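Local coordinates for protein Rho guanyl nucleotide exchange factor (Rom2), putative (Aspergillus fumigatus Af293, PDB 5O51) that is probably a guanine-nucleotide exchange factor for Rho-type GTPases, represented here by its CNH domain, a WD40-like beta-propeller, at residues A[238-250]-A[259-273]. Residues are numbered along the deposited sequence; the frame is centred on the assembly and turned at random.
Sequences GEFLLNYSDFSFF and RPDWKISWEGNPNAF
The outer edge of one four-stranded propeller blade forms where Ser248, in the strand 247-251, pairs with Ile264 of the short last strand 264-265. Ser248 N gives a 2.9 Å bond to Ile264 O, and Ile264 N returns a nearly straight one (177°) to Ser248 O. This antiparallel pair is flanked by Phe247 and Ser265, a non-hydrogen-bonded pair. The Ser248 side chain then acts as a relay: Trp266 NE1, with the hydroxyl in its indole plane, donates to Ser248 OG over 3.0 Å, and Ser248 OG donates to Asn243 OD1 at 2.6 Å. A small hydroxyl suits this buried spot because it can accept from one neighbour while donating to the other. The indole is sandwiched between Ile264 CG2 and the rim of Phe273, and Phe273 in turn receives Asn243 CB over the centre of its ring, a CH-pi contact 3.5 Å from the centroid.

At the other end, the Phe250 ring lies between Leu241 CD1 on one face and the guanidinium of Arg259 on the opposite one, stacked with planes 10° apart. With CG anti to the backbone N (chi1 -167°), Trp262 offers its face to the edge of Phe250. Glu239 OE1 meets the guanidinium at its edge, 3.0 Å from Arg259 NH2, so the arginine serves both ring and carboxylate; its NH1 also salt-bridges Glu294. Beyond Trp266, the chain crosses to strand 272-276, which opens the next blade, the blade-to-blade passage characteristic of WD40-like beta-propellers.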
ATOM      1  N   GLY A 238      -0.056  -6.547 -21.951  1.00 55.75           N
ATOM      2  CA  GLY A 238       1.111  -5.652 -22.065  1.00 68.42           C
ATOM      3  C   GLY A 238       0.823  -4.157 -22.025  1.00 62.83           C
ATOM      4  O   GLY A 238       1.595  -3.390 -22.594  1.00 70.03           O
ATOM      5  N   GLU A 239      -0.286  -3.744 -21.395  1.00 66.70           N
ATOM      6  CA  GLU A 239      -0.540  -2.316 -21.071  1.00 67.22           C
ATOM      7  C   GLU A 239      -0.390  -2.126 -19.537  1.00 61.52           C
ATOM      8  O   GLU A 239      -0.655  -3.040 -18.778  1.00 60.36           O
ATOM      9  CB  GLU A 239      -1.959  -1.875 -21.511  1.00 68.57           C
ATOM     10  CG  GLU A 239      -2.406  -2.240 -22.932  1.00 72.68           C
ATOM     11  CD  GLU A 239      -3.914  -2.000 -23.200  1.00 80.44           C
ATOM     12  OE1 GLU A 239      -4.786  -2.146 -22.290  1.00 71.49           O
ATOM     13  OE2 GLU A 239      -4.236  -1.663 -24.363  1.00 88.47           O
ATOM     14  N   PHE A 240      -0.021  -0.927 -19.102  1.00 58.69           N
ATOM     15  CA  PHE A 240      -0.099  -0.540 -17.683  1.00 54.38           C
ATOM     16  C   PHE A 240      -1.202   0.474 -17.431  1.00 48.94           C
ATOM     17  O   PHE A 240      -1.323   1.445 -18.186  1.00 46.22           O
ATOM     18  CB  PHE A 240       1.191   0.096 -17.290  1.00 55.23           C
ATOM     19  CG  PHE A 240       2.362  -0.823 -17.406  1.00 66.70           C
ATOM     20  CD1 PHE A 240       2.969  -1.052 -18.645  1.00 80.15           C
ATOM     21  CD2 PHE A 240       2.887  -1.446 -16.288  1.00 64.19           C
ATOM     22  CE1 PHE A 240       4.080  -1.890 -18.757  1.00 86.55           C
ATOM     23  CE2 PHE A 240       4.006  -2.278 -16.388  1.00 74.57           C
ATOM     24  CZ  PHE A 240       4.598  -2.505 -17.619  1.00 81.16           C
ATOM     25  N   LEU A 241      -1.991   0.246 -16.389  1.00 40.66           N
ATOM     26  CA  LEU A 241      -2.940   1.222 -15.879  1.00 40.04           C
ATOM     27  C   LEU A 241      -2.249   2.066 -14.858  1.00 37.00           C
ATOM     28  O   LEU A 241      -1.785   1.521 -13.840  1.00 43.61           O
ATOM     29  CB  LEU A 241      -4.151   0.570 -15.249  1.00 39.86           C
ATOM     30  CG  LEU A 241      -5.186   1.536 -14.574  1.00 39.83           C
ATOM     31  CD1 LEU A 241      -5.798   2.457 -15.613  1.00 40.39           C
ATOM     32  CD2 LEU A 241      -6.286   0.751 -13.912  1.00 40.20           C
ATOM     33  N   LEU A 242      -2.162   3.371 -15.138  1.00 34.97           N
ATOM     34  CA  LEU A 242      -1.510   4.357 -14.284  1.00 39.05           C
ATOM     35  C   LEU A 242      -2.557   5.158 -13.522  1.00 36.48           C
ATOM     36  O   LEU A 242      -3.512   5.674 -14.131  1.00 35.82           O
ATOM     37  CB  LEU A 242      -0.676   5.270 -15.153  1.00 42.57           C
ATOM     38  CG  LEU A 242       0.518   4.604 -15.904  1.00 46.72           C
ATOM     39  CD1 LEU A 242       1.251   5.712 -16.672  1.00 49.38           C
ATOM     40  CD2 LEU A 242       1.568   3.984 -15.000  1.00 51.29           C
ATOM     41  N   ASN A 243      -2.393   5.249 -12.211  1.00 34.19           N
ATOM     42  CA  ASN A 243      -3.381   5.858 -11.306  1.00 36.27           C
ATOM     43  C   ASN A 243      -2.711   6.965 -10.473  1.00 35.99           C
ATOM     44  O   ASN A 243      -1.757   6.730  -9.699  1.00 42.06           O
ATOM     45  CB  ASN A 243      -4.054   4.844 -10.367  1.00 34.36           C
ATOM     46  CG  ASN A 243      -4.757   3.714 -11.105  1.00 39.72           C
ATOM     47  OD1 ASN A 243      -5.847   3.855 -11.668  1.00 37.48           O
ATOM     48  ND2 ASN A 243      -4.142   2.545 -11.071  1.00 42.21           N
ATOM     49  N   TYR A 244      -3.168   8.180 -10.705  1.00 33.58           N
ATOM     50  CA  TYR A 244      -2.731   9.357  -9.954  1.00 35.08           C
ATOM     51  C   TYR A 244      -3.951   9.976  -9.216  1.00 35.22           C
ATOM     52  O   TYR A 244      -5.126   9.639  -9.510  1.00 35.33           O
ATOM     53  CB  TYR A 244      -2.162  10.403 -10.887  1.00 37.77           C
ATOM     54  CG  TYR A 244      -1.100  10.042 -11.961  1.00 35.77           C
ATOM     55  CD1 TYR A 244      -1.397   9.215 -12.992  1.00 36.98           C
ATOM     56  CD2 TYR A 244       0.139  10.680 -11.975  1.00 39.04           C
ATOM     57  CE1 TYR A 244      -0.479   8.932 -13.978  1.00 39.78           C
ATOM     58  CE2 TYR A 244       1.081  10.410 -12.957  1.00 42.13           C
ATOM     59  CZ  TYR A 244       0.749   9.554 -13.987  1.00 41.29           C
ATOM     60  OH  TYR A 244       1.617   9.241 -15.046  1.00 44.81           O
ATOM     61  N   SER A 245      -3.699  10.880  -8.256  1.00 35.83           N
ATOM     62  CA  SER A 245      -4.791  11.460  -7.496  1.00 37.01           C
ATOM     63  C   SER A 245      -5.778  12.170  -8.421  1.00 37.16           C
ATOM     64  O   SER A 245      -6.942  12.247  -8.099  1.00 36.99           O
ATOM     65  CB  SER A 245      -4.319  12.411  -6.391  1.00 40.43           C
ATOM     66  OG  SER A 245      -3.644  13.540  -6.977  1.00 42.12           O
ATOM     67  N   ASP A 246      -5.354  12.658  -9.586  1.00 36.52           N
ATOM     68  CA  ASP A 246      -6.261  13.421 -10.437  1.00 38.41           C
ATOM     69  C   ASP A 246      -6.914  12.641 -11.568  1.00 39.15           C
ATOM     70  O   ASP A 246      -8.005  13.003 -12.027  1.00 35.13           O
ATOM     71  CB  ASP A 246      -5.548  14.671 -10.993  1.00 41.86           C
ATOM     72  CG  ASP A 246      -5.317  15.755  -9.911  1.00 45.97           C
ATOM     73  OD1 ASP A 246      -6.185  15.988  -9.032  1.00 45.88           O
ATOM     74  OD2 ASP A 246      -4.228  16.331  -9.908  1.00 55.39           O
ATOM     75  N   PHE A 247      -6.267  11.570 -12.016  1.00 34.83           N
ATOM     76  CA  PHE A 247      -6.716  10.896 -13.194  1.00 34.85           C
ATOM     77  C   PHE A 247      -6.137   9.532 -13.308  1.00 32.02           C
ATOM     78  O   PHE A 247      -5.147   9.243 -12.680  1.00 34.20           O
ATOM     79  CB  PHE A 247      -6.394  11.705 -14.472  1.00 40.39           C
ATOM     80  CG  PHE A 247      -5.111  12.499 -14.400  1.00 42.35           C
ATOM     81  CD1 PHE A 247      -3.886  11.864 -14.335  1.00 38.66           C
ATOM     82  CD2 PHE A 247      -5.142  13.898 -14.475  1.00 41.84           C
ATOM     83  CE1 PHE A 247      -2.708  12.613 -14.233  1.00 46.86           C
ATOM     84  CE2 PHE A 247      -3.985  14.655 -14.421  1.00 43.85           C
ATOM     85  CZ  PHE A 247      -2.760  14.017 -14.292  1.00 46.65           C
ATOM     86  N   SER A 248      -6.781   8.702 -14.137  1.00 34.36           N
ATOM     87  CA  SER A 248      -6.246   7.412 -14.514  1.00 34.11           C
ATOM     88  C   SER A 248      -6.254   7.259 -16.003  1.00 36.36           C
ATOM     89  O   SER A 248      -7.183   7.725 -16.656  1.00 36.64           O
ATOM     90  CB  SER A 248      -7.000   6.253 -13.822  1.00 34.62           C
ATOM     91  OG  SER A 248      -6.658   6.224 -12.452  1.00 34.84           O
ATOM     92  N   PHE A 249      -5.220   6.565 -16.534  1.00 38.17           N
ATOM     93  CA  PHE A 249      -5.223   6.186 -17.934  1.00 39.19           C
ATOM     94  C   PHE A 249      -4.234   5.040 -18.242  1.00 40.37           C
ATOM     95  O   PHE A 249      -3.391   4.639 -17.410  1.00 37.94           O
ATOM     96  CB  PHE A 249      -4.887   7.414 -18.773  1.00 40.81           C
ATOM     97  CG  PHE A 249      -3.547   7.993 -18.438  1.00 38.99           C
ATOM     98  CD1 PHE A 249      -3.414   8.898 -17.420  1.00 39.00           C
ATOM     99  CD2 PHE A 249      -2.419   7.532 -19.093  1.00 37.91           C
ATOM    100  CE1 PHE A 249      -2.170   9.367 -17.056  1.00 37.58           C
ATOM    101  CE2 PHE A 249      -1.184   8.016 -18.770  1.00 39.18           C
ATOM    102  CZ  PHE A 249      -1.058   8.951 -17.766  1.00 41.51           C
ATOM    103  N   PHE A 250      -4.315   4.528 -19.469  1.00 40.81           N
ATOM    104  CA  PHE A 250      -3.433   3.393 -19.873  1.00 42.93           C
ATOM    105  C   PHE A 250      -2.182   3.833 -20.675  1.00 42.49           C
ATOM    106  O   PHE A 250      -2.264   4.755 -21.524  1.00 42.27           O
ATOM    107  CB  PHE A 250      -4.216   2.439 -20.733  1.00 37.38           C
ATOM    108  CG  PHE A 250      -5.256   1.692 -20.032  1.00 44.78           C
ATOM    109  CD1 PHE A 250      -4.938   0.523 -19.354  1.00 42.85           C
ATOM    110  CD2 PHE A 250      -6.594   2.091 -20.111  1.00 46.50           C
ATOM    111  CE1 PHE A 250      -5.908  -0.175 -18.679  1.00 41.45           C
ATOM    112  CE2 PHE A 250      -7.562   1.371 -19.469  1.00 45.24           C
ATOM    113  CZ  PHE A 250      -7.227   0.244 -18.743  1.00 44.39           C
ATOM    114  N   ARG A 259      -5.328   3.124 -25.616  1.00 50.12           N
ATOM    115  CA  ARG A 259      -6.727   3.490 -25.617  1.00 48.58           C
ATOM    116  C   ARG A 259      -6.809   5.012 -25.433  1.00 55.21           C
ATOM    117  O   ARG A 259      -7.199   5.502 -24.349  1.00 47.91           O
ATOM    118  CB  ARG A 259      -7.477   2.758 -24.509  1.00 57.99           C
ATOM    119  CG  ARG A 259      -7.241   1.250 -24.438  1.00 57.54           C
ATOM    120  CD  ARG A 259      -8.244   0.593 -23.475  1.00 60.85           C
ATOM    121  NE  ARG A 259      -7.648  -0.560 -22.775  1.00 69.10           N
ATOM    122  CZ  ARG A 259      -8.268  -1.346 -21.887  1.00 69.59           C
ATOM    123  NH1 ARG A 259      -9.552  -1.151 -21.541  1.00 69.26           N
ATOM    124  NH2 ARG A 259      -7.590  -2.355 -21.354  1.00 68.95           N
ATOM    125  N   PRO A 260      -6.430   5.764 -26.485  1.00 54.70           N
ATOM    126  CA  PRO A 260      -6.255   7.235 -26.386  1.00 50.59           C
ATOM    127  C   PRO A 260      -7.535   7.985 -26.117  1.00 48.83           C
ATOM    128  O   PRO A 260      -7.493   9.125 -25.673  1.00 49.08           O
ATOM    129  CB  PRO A 260      -5.657   7.616 -27.760  1.00 53.00           C
ATOM    130  CG  PRO A 260      -6.123   6.560 -28.676  1.00 51.14           C
ATOM    131  CD  PRO A 260      -6.361   5.295 -27.885  1.00 48.85           C
ATOM    132  N   ASP A 261      -8.684   7.360 -26.378  1.00 46.60           N
ATOM    133  CA  ASP A 261      -9.955   7.964 -26.043  1.00 50.50           C
ATOM    134  C   ASP A 261     -10.496   7.661 -24.632  1.00 49.74           C
ATOM    135  O   ASP A 261     -11.581   8.157 -24.253  1.00 48.59           O
ATOM    136  CB  ASP A 261     -10.980   7.594 -27.110  1.00 50.63           C
ATOM    137  CG  ASP A 261     -10.576   8.138 -28.503  1.00 65.16           C
ATOM    138  OD1 ASP A 261     -10.030   9.291 -28.619  1.00 62.20           O
ATOM    139  OD2 ASP A 261     -10.793   7.390 -29.480  1.00 66.59           O
ATOM    140  N   TRP A 262      -9.713   6.927 -23.850  1.00 48.23           N
ATOM    141  CA  TRP A 262     -10.137   6.405 -22.525  1.00 45.94           C
ATOM    142  C   TRP A 262      -9.413   7.183 -21.496  1.00 39.76           C
ATOM    143  O   TRP A 262      -8.180   7.237 -21.503  1.00 38.51           O
ATOM    144  CB  TRP A 262      -9.786   4.905 -22.383  1.00 45.07           C
ATOM    145  CG  TRP A 262     -10.421   4.148 -21.222  1.00 40.54           C
ATOM    146  CD1 TRP A 262     -11.503   3.331 -21.284  1.00 38.81           C
ATOM    147  CD2 TRP A 262      -9.970   4.106 -19.846  1.00 36.99           C
ATOM    148  NE1 TRP A 262     -11.730   2.771 -20.068  1.00 42.21           N
ATOM    149  CE2 TRP A 262     -10.810   3.250 -19.167  1.00 38.46           C
ATOM    150  CE3 TRP A 262      -8.929   4.716 -19.146  1.00 41.65           C
ATOM    151  CZ2 TRP A 262     -10.691   3.014 -17.797  1.00 39.82           C
ATOM    152  CZ3 TRP A 262      -8.791   4.452 -17.774  1.00 38.90           C
ATOM    153  CH2 TRP A 262      -9.671   3.622 -17.125  1.00 38.59           C
ATOM    154  N   LYS A 263     -10.181   7.798 -20.600  1.00 39.29           N
ATOM    155  CA  LYS A 263      -9.617   8.598 -19.519  1.00 38.87           C
ATOM    156  C   LYS A 263     -10.662   8.750 -18.367  1.00 41.27           C
ATOM    157  O   LYS A 263     -11.858   9.057 -18.630  1.00 43.46           O
ATOM    158  CB  LYS A 263      -9.280  10.003 -20.043  1.00 44.84           C
ATOM    159  CG  LYS A 263      -8.606  10.935 -19.044  1.00 38.89           C
ATOM    160  CD  LYS A 263      -8.545  12.383 -19.490  1.00 40.82           C
ATOM    161  CE  LYS A 263      -7.961  13.243 -18.370  1.00 41.99           C
ATOM    162  NZ  LYS A 263      -8.160  14.684 -18.574  1.00 45.28           N
ATOM    163  N   ILE A 264     -10.189   8.617 -17.114  1.00 39.52           N
ATOM    164  CA  ILE A 264     -11.008   8.905 -15.905  1.00 32.86           C
ATOM    165  C   ILE A 264     -10.375  10.081 -15.222  1.00 31.82           C
ATOM    166  O   ILE A 264      -9.159  10.125 -15.041  1.00 35.24           O
ATOM    167  CB  ILE A 264     -11.028   7.699 -14.904  1.00 34.79           C
ATOM    168  CG1 ILE A 264     -11.764   6.505 -15.509  1.00 37.82           C
ATOM    169  CG2 ILE A 264     -11.600   8.069 -13.544  1.00 34.17           C
ATOM    170  CD1 ILE A 264     -11.438   5.203 -14.859  1.00 38.63           C
ATOM    171  N   SER A 265     -11.206  11.030 -14.834  1.00 34.95           N
ATOM    172  CA  SER A 265     -10.813  12.088 -13.917  1.00 34.73           C
ATOM    173  C   SER A 265     -11.567  11.822 -12.621  1.00 33.03           C
ATOM    174  O   SER A 265     -12.807  11.808 -12.635  1.00 30.47           O
ATOM    175  CB  SER A 265     -11.200  13.490 -14.487  1.00 34.51           C
ATOM    176  OG  SER A 265     -10.137  13.976 -15.343  1.00 37.82           O
ATOM    177  N   TRP A 266     -10.856  11.690 -11.505  1.00 35.34           N
ATOM    178  CA  TRP A 266     -11.526  11.311 -10.210  1.00 30.96           C
ATOM    179  C   TRP A 266     -12.263  12.506  -9.611  1.00 34.95           C
ATOM    180  O   TRP A 266     -11.794  13.668  -9.692  1.00 35.19           O
ATOM    181  CB  TRP A 266     -10.469  10.685  -9.251  1.00 29.78           C
ATOM    182  CG  TRP A 266      -9.858   9.415  -9.831  1.00 30.26           C
ATOM    183  CD1 TRP A 266      -8.641   9.288 -10.355  1.00 33.80           C
ATOM    184  CD2 TRP A 266     -10.508   8.153 -10.012  1.00 27.95           C
ATOM    185  NE1 TRP A 266      -8.451   8.009 -10.859  1.00 30.26           N
ATOM    186  CE2 TRP A 266      -9.596   7.297 -10.658  1.00 29.06           C
ATOM    187  CE3 TRP A 266     -11.799   7.655  -9.677  1.00 31.53           C
ATOM    188  CZ2 TRP A 266      -9.892   5.956 -10.977  1.00 30.47           C
ATOM    189  CZ3 TRP A 266     -12.105   6.304  -9.966  1.00 32.49           C
ATOM    190  CH2 TRP A 266     -11.146   5.462 -10.626  1.00 29.46           C
ATOM    191  N   GLU A 267     -13.435  12.245  -9.040  1.00 31.76           N
ATOM    192  CA  GLU A 267     -14.184  13.287  -8.307  1.00 34.14           C
ATOM    193  C   GLU A 267     -13.502  13.836  -7.129  1.00 35.84           C
ATOM    194  O   GLU A 267     -13.603  15.018  -6.918  1.00 37.05           O
ATOM    195  CB  GLU A 267     -15.618  12.859  -7.967  1.00 34.89           C
ATOM    196  CG  GLU A 267     -16.399  12.477  -9.256  1.00 37.24           C
ATOM    197  CD  GLU A 267     -17.883  12.306  -9.015  1.00 41.57           C
ATOM    198  OE1 GLU A 267     -18.393  12.672  -7.921  1.00 41.11           O
ATOM    199  OE2 GLU A 267     -18.544  11.851  -9.938  1.00 41.37           O
ATOM    200  N   GLY A 268     -12.763  13.018  -6.381  1.00 34.63           N
ATOM    201  CA  GLY A 268     -12.049  13.481  -5.165  1.00 36.65           C
ATOM    202  C   GLY A 268     -10.540  13.550  -5.358  1.00 34.95           C
ATOM    203  O   GLY A 268     -10.061  13.753  -6.463  1.00 35.85           O
ATOM    204  N   ASN A 269      -9.813  13.386  -4.264  1.00 36.45           N
ATOM    205  CA  ASN A 269      -8.337  13.298  -4.250  1.00 35.58           C
ATOM    206  C   ASN A 269      -7.890  11.946  -3.692  1.00 35.69           C
ATOM    207  O   ASN A 269      -7.450  11.842  -2.570  1.00 34.76           O
ATOM    208  CB  ASN A 269      -7.750  14.510  -3.499  1.00 37.77           C
ATOM    209  CG  ASN A 269      -8.009  15.830  -4.290  1.00 42.92           C
ATOM    210  OD1 ASN A 269      -7.426  16.039  -5.349  1.00 46.07           O
ATOM    211  ND2 ASN A 269      -8.993  16.594  -3.876  1.00 44.94           N
ATOM    212  N   PRO A 270      -8.062  10.875  -4.483  1.00 36.66           N
ATOM    213  CA  PRO A 270      -7.799   9.518  -3.932  1.00 33.45           C
ATOM    214  C   PRO A 270      -6.336   9.338  -3.518  1.00 37.48           C
ATOM    215  O   PRO A 270      -5.437   9.882  -4.158  1.00 34.44           O
ATOM    216  CB  PRO A 270      -8.223   8.561  -5.069  1.00 36.83           C
ATOM    217  CG  PRO A 270      -8.372   9.456  -6.348  1.00 35.09           C
ATOM    218  CD  PRO A 270      -8.704  10.829  -5.805  1.00 36.45           C
ATOM    219  N   ASN A 271      -6.125   8.624  -2.418  1.00 33.37           N
ATOM    220  CA  ASN A 271      -4.772   8.326  -1.919  1.00 32.09           C
ATOM    221  C   ASN A 271      -4.483   6.805  -2.072  1.00 32.15           C
ATOM    222  O   ASN A 271      -3.425   6.353  -1.675  1.00 33.62           O
ATOM    223  CB  ASN A 271      -4.593   8.807  -0.441  1.00 32.31           C
ATOM    224  CG  ASN A 271      -5.656   8.246   0.504  1.00 37.11           C
ATOM    225  OD1 ASN A 271      -6.034   7.082   0.394  1.00 37.24           O
ATOM    226  ND2 ASN A 271      -6.126   9.049   1.440  1.00 38.31           N
ATOM    227  N   ALA A 272      -5.430   6.009  -2.582  1.00 30.80           N
ATOM    228  CA  ALA A 272      -5.172   4.557  -2.790  1.00 32.91           C
ATOM    229  C   ALA A 272      -6.107   3.990  -3.831  1.00 34.46           C
ATOM    230  O   ALA A 272      -7.202   4.575  -4.069  1.00 33.35           O
ATOM    231  CB  ALA A 272      -5.276   3.800  -1.449  1.00 33.92           C
ATOM    232  N   PHE A 273      -5.697   2.867  -4.442  1.00 32.12           N
ATOM    233  CA  PHE A 273      -6.438   2.258  -5.521  1.00 30.33           C
ATOM    234  C   PHE A 273      -6.431   0.734  -5.384  1.00 35.94           C
ATOM    235  O   PHE A 273      -5.490   0.177  -4.885  1.00 34.16           O
ATOM    236  CB  PHE A 273      -5.770   2.617  -6.893  1.00 36.91           C
ATOM    237  CG  PHE A 273      -5.929   4.064  -7.297  1.00 34.47           C
ATOM    238  CD1 PHE A 273      -5.055   5.023  -6.836  1.00 34.41           C
ATOM    239  CD2 PHE A 273      -6.994   4.459  -8.053  1.00 37.34           C
ATOM    240  CE1 PHE A 273      -5.221   6.359  -7.179  1.00 33.06           C
ATOM    241  CE2 PHE A 273      -7.190   5.784  -8.397  1.00 31.74           C
ATOM    242  CZ  PHE A 273      -6.302   6.730  -7.955  1.00 32.84           C
TER
HETATM  243  O   HOH W   1      -4.764  15.749  -6.077  1.00 56.11           O
HETATM  244  O   HOH W   2      -9.853  14.828 -10.997  1.00 34.63           O
HETATM  245  O   HOH W   3      -6.147   5.702 -21.783  1.00 37.12           O